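Local atomic coordinates of UPF0311 protein RPA1785 (Rhodopseudomonas palustris, PDB entry 3C5O), a protein that is of unknown function but belongs to the UPF0311 (DUF3237) family and folds as an antiparallel beta-barrel, here in a four-chain assembly. Residues N65-L70 / V89-G94; I28-R33 / F59-P64; A17-V22 / D145-D150. All blocks are in the same frame, centred on the assembly; numbering follows the deposited sequence. Where two conformers were deposited one is given.

Interaction 1: N65-L70 / V89-G94; sequences NELIEL and VGIRFG
Val89 lays CG1 against the carbonyl oxygen of Leu70, 3.4 Å from Leu70 O, beginning an exchange between two antiparallel strands that runs to Phe93. Gly90 comes next and forms a hydrogen-bonded pair with Leu70. Leu70 N donates to Gly90 O at 2.9 Å, whereas the return bond from Gly90 N is longer. Since Gly90 has no side chain, Leu70 CG and CD1 lie directly over its backbone. Ile91, in a non-hydrogen-bonded pair with Glu69, turns to the other face, where its CG2 lies near Leu67 CD1; Leu67 has two conformers, so this touch is tentative. With Ile68, Arg92 again makes two backbone bonds, and the one from Ile68 N to Arg92 O is almost straight (172°). A water bridges the strand end, its oxygen 2.7 Å from both Arg92 O and Glu66 O. The Arg92 side chain runs alongside Ile68 in the same direction, bends at chi3 (76°) and brings NH2 to 3.4 Å from Ile68 CD1; Phe115 adds a cation-pi contact. Finally, Phe93 meets Asn65 O in plane at its ring edge, 3.5 Å from CE2, while Leu67 CD2, in the conformer given, approaches its CG. Asn65 OD1 also accepts from Leu67 N in an Asx turn leading into the strand. Gln133 of the second subunit packs on Ile91 and Phe93. The arrangement is that of the open end of a beta hairpin, strands 68-78 and 83-93, within a closed antiparallel barrel.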
ATOM      1  N   ASN B  65     -16.779  14.717   3.781  1.00 69.83           N
ATOM      2  CA  ASN B  65     -16.832  15.546   4.993  1.00 70.29           C
ATOM      3  C   ASN B  65     -15.622  16.489   5.145  1.00 68.05           C
ATOM      4  O   ASN B  65     -15.472  17.142   6.175  1.00 68.90           O
ATOM      5  CB  ASN B  65     -16.999  14.674   6.248  1.00 71.24           C
ATOM      6  CG  ASN B  65     -15.754  13.853   6.568  1.00 69.19           C
ATOM      7  OD1 ASN B  65     -14.786  13.855   5.816  1.00 68.50           O
ATOM      8  ND2 ASN B  65     -15.781  13.145   7.691  1.00 71.39           N
ATOM      9  N   GLU B  66     -14.746  16.527   4.137  1.00 65.35           N
ATOM     10  CA  GLU B  66     -13.628  17.475   4.076  1.00 63.17           C
ATOM     11  C   GLU B  66     -12.381  17.059   4.856  1.00 60.27           C
ATOM     12  O   GLU B  66     -11.386  17.774   4.841  1.00 57.80           O
ATOM     13  CB  GLU B  66     -14.045  18.887   4.453  1.00 65.09           C
ATOM     14  CG  GLU B  66     -15.188  19.430   3.587  1.00 73.15           C
ATOM     15  CD  GLU B  66     -14.713  20.460   2.580  1.00 79.50           C
ATOM     16  OE1 GLU B  66     -15.420  21.487   2.472  1.00 87.09           O
ATOM     17  OE2 GLU B  66     -13.645  20.268   1.927  1.00 79.42           O
ATOM     18  N   LEU B  67     -12.463  15.918   5.535  0.50 59.77           N
ATOM     19  CA  LEU B  67     -11.298  15.201   6.027  0.50 58.21           C
ATOM     20  C   LEU B  67     -10.320  15.050   4.862  0.50 56.34           C
ATOM     21  O   LEU B  67     -10.728  14.747   3.741  0.50 56.61           O
ATOM     22  CB  LEU B  67     -11.744  13.822   6.525  0.50 58.93           C
ATOM     23  CG  LEU B  67     -10.905  12.793   7.315  0.50 57.22           C
ATOM     24  CD1 LEU B  67      -9.600  12.411   6.649  0.50 50.12           C
ATOM     25  CD2 LEU B  67     -10.724  13.214   8.746  0.50 55.46           C
ATOM     26  N   ILE B  68      -9.040  15.300   5.116  1.00 55.42           N
ATOM     27  CA  ILE B  68      -8.011  15.070   4.107  1.00 53.78           C
ATOM     28  C   ILE B  68      -7.098  13.937   4.534  1.00 52.71           C
ATOM     29  O   ILE B  68      -6.542  13.975   5.622  1.00 51.99           O
ATOM     30  CB  ILE B  68      -7.188  16.324   3.833  1.00 53.29           C
ATOM     31  CG1 ILE B  68      -8.113  17.449   3.353  1.00 55.84           C
ATOM     32  CG2 ILE B  68      -6.136  16.033   2.772  1.00 51.69           C
ATOM     33  CD1 ILE B  68      -7.396  18.772   3.127  1.00 57.48           C
ATOM     34  N   GLU B  69      -7.006  12.919   3.666  1.00 52.55           N
ATOM     35  CA  GLU B  69      -6.096  11.802   3.792  1.00 52.22           C
ATOM     36  C   GLU B  69      -4.792  12.205   3.106  1.00 51.08           C
ATOM     37  O   GLU B  69      -4.798  12.544   1.927  1.00 50.49           O
ATOM     38  CB  GLU B  69      -6.700  10.553   3.142  1.00 52.65           C
ATOM     39  CG  GLU B  69      -7.954  10.014   3.855  1.00 55.46           C
ATOM     40  CD  GLU B  69      -8.598   8.823   3.126  1.00 58.52           C
ATOM     41  OE1 GLU B  69      -9.715   8.406   3.509  1.00 61.37           O
ATOM     42  OE2 GLU B  69      -7.992   8.286   2.167  1.00 61.98           O
ATOM     43  N   LEU B  70      -3.682  12.215   3.855  1.00 50.43           N
ATOM     44  CA  LEU B  70      -2.423  12.637   3.289  1.00 50.05           C
ATOM     45  C   LEU B  70      -1.559  11.423   3.021  1.00 49.29           C
ATOM     46  O   LEU B  70      -1.618  10.430   3.739  1.00 48.02           O
ATOM     47  CB  LEU B  70      -1.662  13.542   4.255  1.00 50.67           C
ATOM     48  CG  LEU B  70      -2.478  14.317   5.285  1.00 54.25           C
ATOM     49  CD1 LEU B  70      -1.544  14.567   6.425  1.00 57.86           C
ATOM     50  CD2 LEU B  70      -2.997  15.586   4.706  1.00 55.36           C
ATOM     51  N   VAL B  89       2.156   9.665   6.097  1.00 47.41           N
ATOM     52  CA  VAL B  89       0.759   9.325   5.911  1.00 47.83           C
ATOM     53  C   VAL B  89      -0.070   9.733   7.137  1.00 48.47           C
ATOM     54  O   VAL B  89       0.312   9.455   8.282  1.00 49.03           O
ATOM     55  CB  VAL B  89       0.559   7.812   5.596  1.00 49.16           C
ATOM     56  CG1 VAL B  89      -0.899   7.523   5.269  1.00 50.81           C
ATOM     57  CG2 VAL B  89       1.435   7.362   4.426  1.00 48.58           C
ATOM     58  N   GLY B  90      -1.203  10.394   6.898  1.00 47.46           N
ATOM     59  CA  GLY B  90      -2.032  10.805   7.987  1.00 47.62           C
ATOM     60  C   GLY B  90      -3.337  11.436   7.607  1.00 48.33           C
ATOM     61  O   GLY B  90      -3.938  11.113   6.574  1.00 47.57           O
ATOM     62  N   ILE B  91      -3.796  12.318   8.487  1.00 49.10           N
ATOM     63  CA  ILE B  91      -5.059  12.994   8.284  1.00 50.22           C
ATOM     64  C   ILE B  91      -5.013  14.446   8.727  1.00 50.41           C
ATOM     65  O   ILE B  91      -4.255  14.828   9.607  1.00 49.33           O
ATOM     66  CB  ILE B  91      -6.277  12.232   8.933  1.00 52.44           C
ATOM     67  CG1 ILE B  91      -6.120  12.032  10.421  1.00 53.18           C
ATOM     68  CG2 ILE B  91      -6.486  10.840   8.312  1.00 53.18           C
ATOM     69  CD1 ILE B  91      -7.400  11.564  11.066  1.00 55.97           C
ATOM     70  N   ARG B  92      -5.805  15.264   8.052  1.00 51.74           N
ATOM     71  CA  ARG B  92      -6.084  16.594   8.528  1.00 52.83           C
ATOM     72  C   ARG B  92      -7.592  16.790   8.554  1.00 55.00           C
ATOM     73  O   ARG B  92      -8.291  16.520   7.570  1.00 55.17           O
ATOM     74  CB  ARG B  92      -5.403  17.628   7.659  1.00 52.01           C
ATOM     75  CG  ARG B  92      -5.732  19.031   8.096  1.00 54.03           C
ATOM     76  CD  ARG B  92      -4.733  19.982   7.535  1.00 55.49           C
ATOM     77  NE  ARG B  92      -4.964  20.222   6.117  1.00 55.57           N
ATOM     78  CZ  ARG B  92      -4.085  19.988   5.150  1.00 53.42           C
ATOM     79  NH1 ARG B  92      -2.882  19.487   5.413  1.00 51.60           N
ATOM     80  NH2 ARG B  92      -4.418  20.276   3.905  1.00 53.12           N
ATOM     81  N   PHE B  93      -8.088  17.255   9.697  1.00 57.03           N
ATOM     82  CA  PHE B  93      -9.513  17.453   9.927  1.00 59.65           C
ATOM     83  C   PHE B  93      -9.673  18.677  10.838  1.00 61.79           C
ATOM     84  O   PHE B  93      -8.680  19.282  11.245  1.00 61.37           O
ATOM     85  CB  PHE B  93     -10.125  16.183  10.548  1.00 60.27           C
ATOM     86  CG  PHE B  93     -11.645  16.088  10.430  1.00 62.96           C
ATOM     87  CD1 PHE B  93     -12.397  15.531  11.464  1.00 63.83           C
ATOM     88  CD2 PHE B  93     -12.314  16.530   9.281  1.00 61.82           C
ATOM     89  CE1 PHE B  93     -13.781  15.427  11.365  1.00 67.62           C
ATOM     90  CE2 PHE B  93     -13.714  16.434   9.172  1.00 64.62           C
ATOM     91  CZ  PHE B  93     -14.447  15.876  10.216  1.00 67.76           C
ATOM     92  N   GLY B  94     -10.907  19.044  11.131  1.00 65.04           N
ATOM     93  CA  GLY B  94     -11.224  20.212  11.946  1.00 68.89           C
ATOM     94  C   GLY B  94     -12.620  20.736  11.598  1.00 72.02           C
ATOM     95  O   GLY B  94     -13.312  20.142  10.776  1.00 72.58           O
TER
HETATM   96  O   HOH W   1      -9.076  18.565   5.996  1.00 61.82           O

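Interaction 2: I28-R33 / F59-P64; sequences IGTGVR and FQIIRP
Arg33 and Ile61 bury the most surface here and face each other in a non-hydrogen-bonded antiparallel pair, a case of an arginine resting its flat group on an aliphatic neighbour. The arginine chain starts with CG anti to the backbone N (chi1 167°) and then bends at both chi2 and chi3, which folds the guanidinium back across the strand boundary. Ile61 CG1 lies beneath the centre of that group, 3.6 Å from its plane, and Ile61 CD1 reaches 3.6 Å from Arg33 NH1. At the NH2 corner the group meets the backbone: the carbonyl carbon of Phe59 stands in plane at its edge, 3.4 Å from Arg33 NH2. A water close by donates to Phe59 O at 2.6 Å and accepts only weakly from Arg33 NH2. Ile61 CD1 also touches Ile28 CD1 at 3.9 Å, the two side chains crossing at about a right angle.

Val32, third in buried surface, supplies the backbone pairing. Its N donates to Ile62 O at 2.7 Å, and its O accepts from Ile62 N. Beside this pair, Gly31 lets the chains close in, with its CA 3.0 Å from Ile62 O.

Arg33 NE forms a salt bridge to Glu122 of the third subunit. The guanidinium therefore has apolar cover from Ile61 over one face while its charge is probably balanced at least in part by Glu122 of the third subunit, an arrangement consistent with the strand pairing helping to place the group for the subunit interface.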
ATOM      1  N   ILE B  28     -13.427  10.861  -7.350  1.00 71.01           N
ATOM      2  CA  ILE B  28     -13.052   9.496  -7.696  1.00 72.46           C
ATOM      3  C   ILE B  28     -14.061   8.489  -7.153  1.00 75.74           C
ATOM      4  O   ILE B  28     -13.812   7.283  -7.154  1.00 77.21           O
ATOM      5  CB  ILE B  28     -11.651   9.141  -7.164  1.00 69.70           C
ATOM      6  CG1 ILE B  28     -11.638   9.171  -5.634  1.00 69.87           C
ATOM      7  CG2 ILE B  28     -10.609  10.094  -7.731  1.00 68.58           C
ATOM      8  CD1 ILE B  28     -10.385   8.583  -5.023  1.00 66.01           C
ATOM      9  N   GLY B  29     -15.199   8.992  -6.687  0.70 39.09           N
ATOM     10  CA  GLY B  29     -16.233   8.143  -6.123  0.70 41.32           C
ATOM     11  C   GLY B  29     -16.077   7.955  -4.627  0.70 40.29           C
ATOM     12  O   GLY B  29     -17.005   7.518  -3.947  0.70 42.34           O
ATOM     13  N   THR B  30     -14.897   8.287  -4.111  0.70 37.40           N
ATOM     14  CA  THR B  30     -14.593   8.084  -2.699  0.70 36.42           C
ATOM     15  C   THR B  30     -14.215   9.394  -2.016  0.70 34.78           C
ATOM     16  O   THR B  30     -13.812   9.405  -0.854  0.70 33.81           O
ATOM     17  CB  THR B  30     -13.451   7.069  -2.508  0.70 34.82           C
ATOM     18  OG1 THR B  30     -12.250   7.576  -3.102  0.70 32.42           O
ATOM     19  CG2 THR B  30     -13.806   5.737  -3.152  0.70 36.78           C
ATOM     20  N   GLY B  31     -14.349  10.497  -2.747  1.00 66.53           N
ATOM     21  CA  GLY B  31     -13.663  11.728  -2.400  1.00 65.43           C
ATOM     22  C   GLY B  31     -12.945  12.342  -3.586  1.00 64.32           C
ATOM     23  O   GLY B  31     -13.003  11.817  -4.697  1.00 65.76           O
ATOM     24  N   VAL B  32     -12.264  13.458  -3.348  1.00 62.57           N
ATOM     25  CA  VAL B  32     -11.541  14.162  -4.423  1.00 61.36           C
ATOM     26  C   VAL B  32     -10.010  13.967  -4.331  1.00 58.95           C
ATOM     27  O   VAL B  32      -9.404  14.259  -3.298  1.00 57.98           O
ATOM     28  CB  VAL B  32     -11.890  15.692  -4.466  1.00 62.34           C
ATOM     29  CG1 VAL B  32     -10.954  16.453  -5.406  1.00 60.78           C
ATOM     30  CG2 VAL B  32     -13.352  15.920  -4.868  1.00 63.86           C
ATOM     31  N   ARG B  33      -9.411  13.479  -5.421  1.00 58.26           N
ATOM     32  CA  ARG B  33      -7.978  13.295  -5.530  1.00 56.73           C
ATOM     33  C   ARG B  33      -7.276  14.605  -5.902  1.00 56.88           C
ATOM     34  O   ARG B  33      -7.632  15.240  -6.887  1.00 59.69           O
ATOM     35  CB  ARG B  33      -7.658  12.192  -6.554  1.00 56.39           C
ATOM     36  CG  ARG B  33      -6.191  12.136  -6.970  1.00 54.08           C
ATOM     37  CD  ARG B  33      -5.305  11.732  -5.806  1.00 51.00           C
ATOM     38  NE  ARG B  33      -5.555  10.346  -5.456  1.00 49.86           N
ATOM     39  CZ  ARG B  33      -5.039   9.726  -4.413  1.00 50.10           C
ATOM     40  NH1 ARG B  33      -5.320   8.449  -4.203  1.00 50.88           N
ATOM     41  NH2 ARG B  33      -4.244  10.366  -3.589  1.00 49.56           N
ATOM     42  N   PHE B  59       0.009  13.162  -2.151  1.00 47.57           N
ATOM     43  CA  PHE B  59      -1.148  12.658  -2.880  1.00 48.69           C
ATOM     44  C   PHE B  59      -2.306  12.539  -1.916  1.00 49.33           C
ATOM     45  O   PHE B  59      -2.250  11.795  -0.933  1.00 49.85           O
ATOM     46  CB  PHE B  59      -0.779  11.323  -3.513  1.00 49.26           C
ATOM     47  CG  PHE B  59       0.471  11.394  -4.335  1.00 48.42           C
ATOM     48  CD1 PHE B  59       0.398  11.693  -5.696  1.00 49.71           C
ATOM     49  CD2 PHE B  59       1.722  11.202  -3.747  1.00 51.26           C
ATOM     50  CE1 PHE B  59       1.539  11.782  -6.473  1.00 47.98           C
ATOM     51  CE2 PHE B  59       2.907  11.291  -4.523  1.00 51.53           C
ATOM     52  CZ  PHE B  59       2.794  11.582  -5.896  1.00 49.36           C
ATOM     53  N   GLN B  60      -3.348  13.314  -2.153  1.00 49.60           N
ATOM     54  CA  GLN B  60      -4.352  13.485  -1.140  1.00 49.57           C
ATOM     55  C   GLN B  60      -5.702  13.059  -1.664  1.00 50.53           C
ATOM     56  O   GLN B  60      -5.926  13.062  -2.869  1.00 50.96           O
ATOM     57  CB  GLN B  60      -4.365  14.949  -0.648  1.00 49.60           C
ATOM     58  CG  GLN B  60      -3.034  15.396  -0.029  1.00 49.03           C
ATOM     59  CD  GLN B  60      -3.064  16.800   0.544  1.00 50.61           C
ATOM     60  OE1 GLN B  60      -3.936  17.592   0.218  1.00 52.81           O
ATOM     61  NE2 GLN B  60      -2.108  17.106   1.426  1.00 50.83           N
ATOM     62  N   ILE B  61      -6.569  12.653  -0.740  1.00 51.05           N
ATOM     63  CA  ILE B  61      -7.987  12.485  -0.985  1.00 53.83           C
ATOM     64  C   ILE B  61      -8.769  13.335   0.011  1.00 54.67           C
ATOM     65  O   ILE B  61      -8.570  13.217   1.223  1.00 54.86           O
ATOM     66  CB  ILE B  61      -8.439  11.021  -0.872  1.00 54.46           C
ATOM     67  CG1 ILE B  61      -7.663  10.154  -1.873  1.00 54.68           C
ATOM     68  CG2 ILE B  61      -9.977  10.938  -1.056  1.00 56.55           C
ATOM     69  CD1 ILE B  61      -8.065   8.700  -1.923  1.00 57.54           C
ATOM     70  N   ILE B  62      -9.621  14.211  -0.508  1.00 55.44           N
ATOM     71  CA  ILE B  62     -10.549  14.945   0.315  1.00 57.12           C
ATOM     72  C   ILE B  62     -11.856  14.150   0.318  1.00 58.78           C
ATOM     73  O   ILE B  62     -12.455  13.943  -0.733  1.00 58.99           O
ATOM     74  CB  ILE B  62     -10.815  16.364  -0.243  1.00 58.39           C
ATOM     75  CG1 ILE B  62      -9.517  17.173  -0.370  1.00 57.14           C
ATOM     76  CG2 ILE B  62     -11.814  17.120   0.637  1.00 59.21           C
ATOM     77  CD1 ILE B  62      -9.733  18.447  -1.220  1.00 59.69           C
ATOM     78  N   ARG B  63     -12.263  13.693   1.500  1.00 59.53           N
ATOM     79  CA  ARG B  63     -13.483  12.938   1.681  1.00 62.34           C
ATOM     80  C   ARG B  63     -14.650  13.908   1.662  1.00 64.43           C
ATOM     81  O   ARG B  63     -14.439  15.116   1.836  1.00 63.93           O
ATOM     82  CB  ARG B  63     -13.451  12.199   3.018  1.00 63.11           C
ATOM     83  CG  ARG B  63     -12.374  11.131   3.178  1.00 63.45           C
ATOM     84  CD  ARG B  63     -12.484  10.612   4.635  1.00 70.08           C
ATOM     85  NE  ARG B  63     -11.359   9.780   5.089  1.00 72.30           N
ATOM     86  CZ  ARG B  63     -11.285   9.199   6.295  1.00 74.29           C
ATOM     87  NH1 ARG B  63     -12.266   9.360   7.186  1.00 75.14           N
ATOM     88  NH2 ARG B  63     -10.228   8.457   6.615  1.00 73.00           N
ATOM     89  N   PRO B  64     -15.889  13.399   1.473  1.00 67.08           N
ATOM     90  CA  PRO B  64     -17.003  14.336   1.354  1.00 69.75           C
ATOM     91  C   PRO B  64     -17.245  15.174   2.616  1.00 70.75           C
ATOM     92  O   PRO B  64     -17.842  16.239   2.514  1.00 73.03           O
ATOM     93  CB  PRO B  64     -18.217  13.431   1.033  1.00 72.56           C
ATOM     94  CG  PRO B  64     -17.650  12.138   0.573  1.00 71.07           C
ATOM     95  CD  PRO B  64     -16.350  12.004   1.359  1.00 68.61           C
TER
HETATM   96  O   HOH W   2      -3.999  10.059  -0.249  1.00 54.92           O

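Interaction 3: A17-V22 / D145-D150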
ATOM      1  N   ALA B  17       8.275  21.348   4.984  1.00 51.18           N
ATOM      2  CA  ALA B  17       8.195  21.124   3.548  1.00 50.52           C
ATOM      3  C   ALA B  17       7.542  22.294   2.795  1.00 52.26           C
ATOM      4  O   ALA B  17       6.374  22.623   3.051  1.00 52.41           O
ATOM      5  CB  ALA B  17       7.460  19.823   3.260  1.00 48.40           C
ATOM      6  N   ARG B  18       8.286  22.913   1.876  1.00 53.90           N
ATOM      7  CA  ARG B  18       7.718  23.930   0.972  1.00 55.77           C
ATOM      8  C   ARG B  18       6.845  23.219  -0.059  1.00 54.07           C
ATOM      9  O   ARG B  18       7.267  22.252  -0.709  1.00 52.71           O
ATOM     10  CB  ARG B  18       8.802  24.775   0.267  1.00 58.00           C
ATOM     11  CG  ARG B  18       9.905  25.329   1.170  1.00 61.26           C
ATOM     12  CD  ARG B  18      10.958  26.277   0.452  1.00 65.40           C
ATOM     13  NE  ARG B  18      11.358  25.972  -0.957  1.00 67.80           N
ATOM     14  CZ  ARG B  18      10.755  26.476  -2.053  1.00 69.54           C
ATOM     15  NH1 ARG B  18       9.677  27.279  -1.956  1.00 69.11           N
ATOM     16  NH2 ARG B  18      11.205  26.161  -3.267  1.00 68.90           N
ATOM     17  N   ILE B  19       5.617  23.681  -0.202  1.00 53.91           N
ATOM     18  CA  ILE B  19       4.679  22.994  -1.076  1.00 52.57           C
ATOM     19  C   ILE B  19       4.324  23.884  -2.262  1.00 54.38           C
ATOM     20  O   ILE B  19       4.353  25.106  -2.153  1.00 55.88           O
ATOM     21  CB  ILE B  19       3.399  22.559  -0.315  1.00 51.90           C
ATOM     22  CG1 ILE B  19       2.762  23.756   0.401  1.00 51.11           C
ATOM     23  CG2 ILE B  19       3.730  21.398   0.656  1.00 50.63           C
ATOM     24  CD1 ILE B  19       1.264  23.653   0.572  1.00 53.09           C
ATOM     25  N   GLY B  20       4.006  23.257  -3.391  1.00 53.90           N
ATOM     26  CA  GLY B  20       3.573  23.977  -4.581  1.00 56.50           C
ATOM     27  C   GLY B  20       2.066  24.091  -4.742  1.00 57.21           C
ATOM     28  O   GLY B  20       1.314  24.006  -3.778  1.00 56.54           O
ATOM     29  N   ASP B  21       1.636  24.316  -5.978  1.00 59.70           N
ATOM     30  CA  ASP B  21       0.219  24.495  -6.316  1.00 61.00           C
ATOM     31  C   ASP B  21      -0.566  23.181  -6.373  1.00 58.50           C
ATOM     32  O   ASP B  21      -0.056  22.155  -6.817  1.00 56.74           O
ATOM     33  CB  ASP B  21       0.116  25.152  -7.688  1.00 64.35           C
ATOM     34  CG  ASP B  21       0.598  26.599  -7.691  1.00 70.45           C
ATOM     35  OD1 ASP B  21       0.304  27.342  -6.710  1.00 73.46           O
ATOM     36  OD2 ASP B  21       1.257  26.988  -8.694  1.00 73.79           O
ATOM     37  N   VAL B  22      -1.825  23.230  -5.960  1.00 58.47           N
ATOM     38  CA  VAL B  22      -2.704  22.076  -6.085  1.00 57.25           C
ATOM     39  C   VAL B  22      -3.025  21.700  -7.538  1.00 57.91           C
ATOM     40  O   VAL B  22      -3.456  22.543  -8.330  1.00 60.47           O
ATOM     41  CB  VAL B  22      -4.010  22.291  -5.329  1.00 57.90           C
ATOM     42  CG1 VAL B  22      -4.899  21.080  -5.486  1.00 57.99           C
ATOM     43  CG2 VAL B  22      -3.722  22.539  -3.866  1.00 57.34           C
ATOM     44  N   ASP B 145       2.259  28.318   2.117  1.00 64.46           N
ATOM     45  CA  ASP B 145       3.484  28.073   1.353  1.00 63.76           C
ATOM     46  C   ASP B 145       4.259  26.841   1.800  1.00 60.26           C
ATOM     47  O   ASP B 145       5.217  26.435   1.139  1.00 59.80           O
ATOM     48  CB  ASP B 145       4.413  29.297   1.460  1.00 67.51           C
ATOM     49  CG  ASP B 145       4.854  29.597   2.913  1.00 70.22           C
ATOM     50  OD1 ASP B 145       4.009  29.595   3.843  1.00 73.56           O
ATOM     51  OD2 ASP B 145       6.052  29.864   3.128  1.00 73.38           O
ATOM     52  N   ARG B 146       3.858  26.255   2.922  1.00 57.83           N
ATOM     53  CA  ARG B 146       4.634  25.196   3.553  1.00 55.07           C
ATOM     54  C   ARG B 146       3.800  24.383   4.523  1.00 53.47           C
ATOM     55  O   ARG B 146       2.696  24.780   4.880  1.00 53.92           O
ATOM     56  CB  ARG B 146       5.849  25.779   4.297  1.00 56.31           C
ATOM     57  CG  ARG B 146       5.501  26.508   5.585  1.00 58.36           C
ATOM     58  CD  ARG B 146       6.609  27.446   6.034  1.00 61.99           C
ATOM     59  NE  ARG B 146       6.386  27.958   7.393  1.00 64.91           N
ATOM     60  CZ  ARG B 146       5.567  28.961   7.713  1.00 68.71           C
ATOM     61  NH1 ARG B 146       5.452  29.339   8.973  1.00 71.10           N
ATOM     62  NH2 ARG B 146       4.854  29.590   6.785  1.00 71.07           N
ATOM     63  N   VAL B 147       4.355  23.235   4.919  1.00 51.80           N
ATOM     64  CA  VAL B 147       3.832  22.360   5.963  1.00 50.29           C
ATOM     65  C   VAL B 147       4.973  22.077   6.955  1.00 50.61           C
ATOM     66  O   VAL B 147       6.087  21.774   6.539  1.00 49.59           O
ATOM     67  CB  VAL B 147       3.286  21.039   5.363  1.00 49.72           C
ATOM     68  CG1 VAL B 147       2.968  20.049   6.466  1.00 48.46           C
ATOM     69  CG2 VAL B 147       2.017  21.303   4.488  1.00 45.52           C
ATOM     70  N   VAL B 148       4.688  22.220   8.256  1.00 51.86           N
ATOM     71  CA  VAL B 148       5.659  22.071   9.340  1.00 52.28           C
ATOM     72  C   VAL B 148       5.268  20.874  10.196  1.00 52.18           C
ATOM     73  O   VAL B 148       4.263  20.921  10.891  1.00 53.51           O
ATOM     74  CB  VAL B 148       5.688  23.319  10.242  1.00 54.58           C
ATOM     75  CG1 VAL B 148       6.691  23.159  11.405  1.00 55.75           C
ATOM     76  CG2 VAL B 148       6.023  24.562   9.442  1.00 55.00           C
ATOM     77  N   ILE B 149       6.074  19.813  10.162  1.00 51.36           N
ATOM     78  CA  ILE B 149       5.763  18.577  10.870  1.00 50.71           C
ATOM     79  C   ILE B 149       6.737  18.455  12.009  1.00 51.32           C
ATOM     80  O   ILE B 149       7.938  18.341  11.785  1.00 51.22           O
ATOM     81  CB  ILE B 149       6.047  17.276  10.036  1.00 49.42           C
ATOM     82  CG1 ILE B 149       6.040  17.479   8.488  1.00 49.64           C
ATOM     83  CG2 ILE B 149       5.272  16.051  10.617  1.00 49.53           C
ATOM     84  CD1 ILE B 149       4.763  17.610   7.852  1.00 51.88           C
ATOM     85  N   ASP B 150       6.218  18.433  13.223  1.00 52.13           N
ATOM     86  CA  ASP B 150       7.018  18.146  14.393  1.00 53.13           C
ATOM     87  C   ASP B 150       6.976  16.658  14.607  1.00 52.26           C
ATOM     88  O   ASP B 150       5.907  16.092  14.855  1.00 52.95           O
ATOM     89  CB  ASP B 150       6.450  18.871  15.600  1.00 55.01           C
ATOM     90  CG  ASP B 150       6.573  20.360  15.470  1.00 58.34           C
ATOM     91  OD1 ASP B 150       7.687  20.847  15.176  1.00 61.14           O
ATOM     92  OD2 ASP B 150       5.554  21.052  15.667  1.00 64.47           O
TER
HETATM   93  O   HOH W   3       8.169  28.769   0.585  1.00 75.31           O
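Barrel closure, the joining of the first strand of a sheet to its last, is what Ala17 and Arg18 of strand 9-27 achieve with Arg146 and Val147 of strand 146-154. Ala17 and Val147 are a hydrogen-bonded antiparallel pair: Ala17 N donates to Val147 O at 2.7 Å, and Val147 N answers to Ala17 O at 2.8 Å. A third bond, from Ile19 N to Asp145 O at 3.1 Å, is fairly straight at the hydrogen (165°). Between these bonds Arg18 and Arg146 are paired with their CA atoms 4.2 Å apart, and Arg146 CB lies against Ala17 O at 3.4 Å. Ile19 holds CG1 between its own N and carbonyl carbon (chi1 54°), a rotation that sets CG1 over the Asp145 carbonyl, while its CG2 meets Val147 CG2 at 4.2 Å. Among the charged groups, Arg146 NH2 forms a salt bridge to Asp145 OD1 (3.1 Å), which accepts through its syn lone pair and lies close to the guanidinium plane; a water links Arg18 NH1 to Asp145 OD2 only weakly.

Strand 9-27 is flanked on its other side by strand 32-45, to which Arg18 bonds through its backbone at Leu39 and Gly40. Across the seam, strand 136-142 adjoins strand 146-154, and its Arg142 packs on both Ile19 and Val147.

All three contacts belong to one antiparallel barrel and illustrate its two kinds of pairing. Interactions 1 and 2 each join strands consecutive in the chain, whereas interaction 3 joins the first and last strands and encloses the other two in sequence. Interactions 1 and 2 have centres about 10 Å apart and share the boundary between strands 48-62 and 68-78, where Glu69 OE1 meets Arg63 NE in a salt bridge of 2.7 Å. Interaction 3 touches neither: its centre lies about 15 Å from that of interaction 1 and about 19 Å from that of interaction 2. With the function of the protein unknown, the contacts are described as parts of the barrel and not tied to a site.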